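Local coordinates for dephospho-CoA kinase (Aquifex aeolicus, PDB 2IF2), which probably catalyses the last step of coenzyme A synthesis, the ATP-dependent phosphorylation of the 3'-hydroxyl of dephospho-CoA, at residues A[1-9]-A[104-115]. Residues are numbered along the deposited sequence; the frame is centred on the assembly and turned at random.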
# COMPACT_ATOMS: atom_id res chain seq x y z
N MSE A 1 -17.65 -2.29 -12.00
CA MSE A 1 -16.97 -1.19 -11.26
C MSE A 1 -15.54 -1.00 -11.75
O MSE A 1 -14.93 -1.93 -12.29
CB MSE A 1 -16.97 -1.48 -9.76
CG MSE A 1 -16.50 -2.88 -9.42
SE MSE A 1 -16.69 -3.29 -7.54
CE MSE A 1 -14.81 -3.26 -7.06
N LYS A 2 -15.02 0.20 -11.56
CA LYS A 2 -13.67 0.52 -12.00
C LYS A 2 -12.62 0.44 -10.89
O LYS A 2 -12.62 1.25 -9.97
CB LYS A 2 -13.67 1.93 -12.64
CG LYS A 2 -14.42 3.00 -11.83
CD LYS A 2 -14.41 4.36 -12.53
CE LYS A 2 -15.17 4.34 -13.86
NZ LYS A 2 -15.19 5.68 -14.52
N ARG A 3 -11.74 -0.56 -11.00
CA ARG A 3 -10.67 -0.74 -10.01
C ARG A 3 -9.67 0.41 -10.10
O ARG A 3 -9.00 0.59 -11.12
CB ARG A 3 -9.93 -2.07 -10.25
CG ARG A 3 -10.29 -3.20 -9.27
CD ARG A 3 -11.67 -3.77 -9.54
NE ARG A 3 -11.94 -4.95 -8.73
CZ ARG A 3 -13.00 -5.75 -8.89
NH1 ARG A 3 -13.16 -6.81 -8.11
NH2 ARG A 3 -13.88 -5.50 -9.84
N ILE A 4 -9.58 1.18 -9.03
CA ILE A 4 -8.66 2.31 -9.02
C ILE A 4 -7.52 2.05 -8.04
O ILE A 4 -7.69 1.38 -7.02
CB ILE A 4 -9.39 3.61 -8.63
CG1 ILE A 4 -10.67 3.75 -9.46
CG2 ILE A 4 -8.48 4.81 -8.86
CD1 ILE A 4 -10.45 3.75 -10.96
N GLY A 5 -6.35 2.57 -8.37
CA GLY A 5 -5.20 2.38 -7.51
C GLY A 5 -4.70 3.69 -6.96
O GLY A 5 -4.56 4.67 -7.68
N LEU A 6 -4.43 3.70 -5.67
CA LEU A 6 -3.95 4.90 -5.03
C LEU A 6 -2.57 4.61 -4.49
O LEU A 6 -2.40 3.75 -3.64
CB LEU A 6 -4.88 5.27 -3.88
CG LEU A 6 -4.92 6.72 -3.45
CD1 LEU A 6 -5.85 6.80 -2.25
CD2 LEU A 6 -3.53 7.24 -3.10
N THR A 7 -1.56 5.32 -4.99
CA THR A 7 -0.21 5.08 -4.53
C THR A 7 0.53 6.35 -4.10
O THR A 7 -0.05 7.44 -4.04
CB THR A 7 0.63 4.39 -5.61
OG1 THR A 7 1.84 3.90 -5.03
CG2 THR A 7 0.97 5.36 -6.73
N GLY A 8 1.81 6.19 -3.80
CA GLY A 8 2.64 7.30 -3.37
C GLY A 8 3.78 6.78 -2.52
O GLY A 8 4.08 5.59 -2.54
N ASN A 9 4.44 7.68 -1.79
CA ASN A 9 5.53 7.28 -0.93
C ASN A 9 5.16 7.43 0.55
O ASN A 9 4.19 8.10 0.90
CB ASN A 9 6.79 8.10 -1.24
CG ASN A 9 7.57 7.54 -2.42
OD1 ASN A 9 8.59 8.09 -2.82
ND2 ASN A 9 7.08 6.43 -2.98
N GLU A 104 -22.53 -2.29 -7.33
CA GLU A 104 -21.89 -1.86 -8.57
C GLU A 104 -21.74 -0.34 -8.66
O GLU A 104 -22.29 0.40 -7.83
CB GLU A 104 -22.68 -2.38 -9.78
CG GLU A 104 -22.00 -3.53 -10.52
CD GLU A 104 -20.61 -3.17 -11.05
OE1 GLU A 104 -20.29 -1.95 -11.07
OE2 GLU A 104 -19.86 -4.10 -11.45
N ASP A 105 -21.00 0.10 -9.66
CA ASP A 105 -20.74 1.53 -9.90
C ASP A 105 -20.01 2.20 -8.74
O ASP A 105 -19.71 3.39 -8.80
CB ASP A 105 -22.05 2.28 -10.19
CG ASP A 105 -22.60 1.97 -11.57
OD1 ASP A 105 -21.87 2.15 -12.57
OD2 ASP A 105 -23.78 1.55 -11.66
N THR A 106 -19.75 1.41 -7.70
CA THR A 106 -19.05 1.86 -6.50
C THR A 106 -17.61 2.20 -6.88
O THR A 106 -17.04 1.59 -7.79
CB THR A 106 -19.04 0.77 -5.40
OG1 THR A 106 -18.54 1.32 -4.18
CG2 THR A 106 -18.14 -0.39 -5.80
N LEU A 107 -17.03 3.16 -6.19
CA LEU A 107 -15.67 3.58 -6.48
C LEU A 107 -14.72 2.81 -5.58
O LEU A 107 -14.54 3.15 -4.41
CB LEU A 107 -15.55 5.09 -6.28
CG LEU A 107 -14.51 5.86 -7.10
CD1 LEU A 107 -13.23 5.94 -6.34
CD2 LEU A 107 -14.32 5.20 -8.47
N PHE A 108 -14.13 1.76 -6.13
CA PHE A 108 -13.20 0.91 -5.40
C PHE A 108 -11.75 1.31 -5.65
O PHE A 108 -11.24 1.19 -6.77
CB PHE A 108 -13.43 -0.55 -5.79
CG PHE A 108 -12.48 -1.50 -5.13
CD1 PHE A 108 -11.30 -1.86 -5.75
CD2 PHE A 108 -12.75 -2.01 -3.87
CE1 PHE A 108 -10.39 -2.71 -5.13
CE2 PHE A 108 -11.85 -2.86 -3.24
CZ PHE A 108 -10.67 -3.20 -3.87
N ILE A 109 -11.08 1.78 -4.61
CA ILE A 109 -9.69 2.19 -4.70
C ILE A 109 -8.84 1.26 -3.82
O ILE A 109 -9.33 0.71 -2.84
CB ILE A 109 -9.49 3.64 -4.21
CG1 ILE A 109 -10.33 4.58 -5.07
CG2 ILE A 109 -8.01 4.00 -4.28
CD1 ILE A 109 -10.29 6.04 -4.63
N LEU A 110 -7.58 1.10 -4.20
CA LEU A 110 -6.66 0.25 -3.45
C LEU A 110 -5.32 0.96 -3.25
O LEU A 110 -4.63 1.26 -4.22
CB LEU A 110 -6.46 -1.08 -4.19
CG LEU A 110 -5.48 -2.09 -3.59
CD1 LEU A 110 -6.06 -3.48 -3.67
CD2 LEU A 110 -4.17 -2.00 -4.32
N GLU A 111 -4.97 1.24 -2.00
CA GLU A 111 -3.71 1.92 -1.73
C GLU A 111 -2.68 0.95 -1.17
O GLU A 111 -2.92 0.30 -0.15
CB GLU A 111 -3.92 3.06 -0.74
CG GLU A 111 -4.48 2.59 0.58
CD GLU A 111 -4.17 3.54 1.71
OE1 GLU A 111 -4.82 3.41 2.77
OE2 GLU A 111 -3.27 4.40 1.54
N ALA A 112 -1.53 0.87 -1.84
CA ALA A 112 -0.44 -0.01 -1.44
C ALA A 112 0.89 0.71 -1.48
O ALA A 112 1.89 0.21 -0.96
CB ALA A 112 -0.40 -1.22 -2.36
N SER A 113 0.91 1.88 -2.11
CA SER A 113 2.13 2.68 -2.21
C SER A 113 3.24 1.96 -2.96
O SER A 113 4.34 2.50 -3.12
CB SER A 113 2.65 3.05 -0.82
OG SER A 113 3.34 1.96 -0.24
N LEU A 114 2.96 0.73 -3.40
CA LEU A 114 3.93 -0.07 -4.15
C LEU A 114 3.25 -0.76 -5.34
O LEU A 114 3.39 -1.97 -5.51
CB LEU A 114 4.57 -1.12 -3.23
CG LEU A 114 5.55 -0.60 -2.16
CD1 LEU A 114 5.84 -1.67 -1.10
CD2 LEU A 114 6.84 -0.16 -2.84
N LEU A 115 2.52 0.01 -6.14
CA LEU A 115 1.83 -0.51 -7.32
C LEU A 115 2.65 -0.17 -8.56
O LEU A 115 2.37 -0.64 -9.67
CB LEU A 115 0.43 0.11 -7.47
CG LEU A 115 -0.67 -0.18 -6.45
CD1 LEU A 115 -0.89 -1.68 -6.31
CD2 LEU A 115 -0.26 0.42 -5.12
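Ile4 and Leu110 sit at the middle of a parallel backbone ladder between strands 3-8 and 108-111. Ile4 N donates to Phe108 O at 2.8 Å. Ile4 O accepts from Leu110 N, and Leu6 N donates to Leu110 O. Residues 2 apart on strand 3-8 thus straddle Leu110, the usual parallel pattern. The other edge of strand 3-8 pairs with strand 126-130 through Gly5 and Thr7, which makes it an inner strand of the sheet.

Apolar contacts line both faces. On the face with Ile4 and Leu6, Ile109 CG2 packs on Leu6 CB at 3.4 Å. Ile109 CG1 meets Ile4 CB at 3.8 Å. Helix 14-23 covers this side, with Val17 on Leu6 and Phe21 on Ile109. On the other face, chi1 at 177° swings the Phe108 ring away from its own backbone N, where Met1 CE and Arg3 CG both meet it obliquely. Met1, a selenomethionine, brings CE to Phe108 CG at 3.5 Å. The same methyl lies over the centre of the Arg3 guanidinium. Arg3 CG touches Phe108 CD1 at 3.9 Å; the guanidinium plane is turned 62° from the ring. Replacing Phe108 with an alanine would probably leave Arg3 CG without the ring and Met1 CE with only the CB on this strand to rest on.

The charged contact is at the chain start. Met1 N forms a salt bridge to Glu104 OE1 at 2.8 Å, on the syn lone pair. Asp105 N bonds the same oxygen from the anti side, which helps fix the carboxylate.

The chemistry changes along the pair, from the salt bridge through an apolar centre to Gly8, which leads into the predicted P-loop. Glu111, and Ser113 beyond strand 108-111, touch Lys14, a predicted ATP-binding residue, so this end borders the probable nucleotide site.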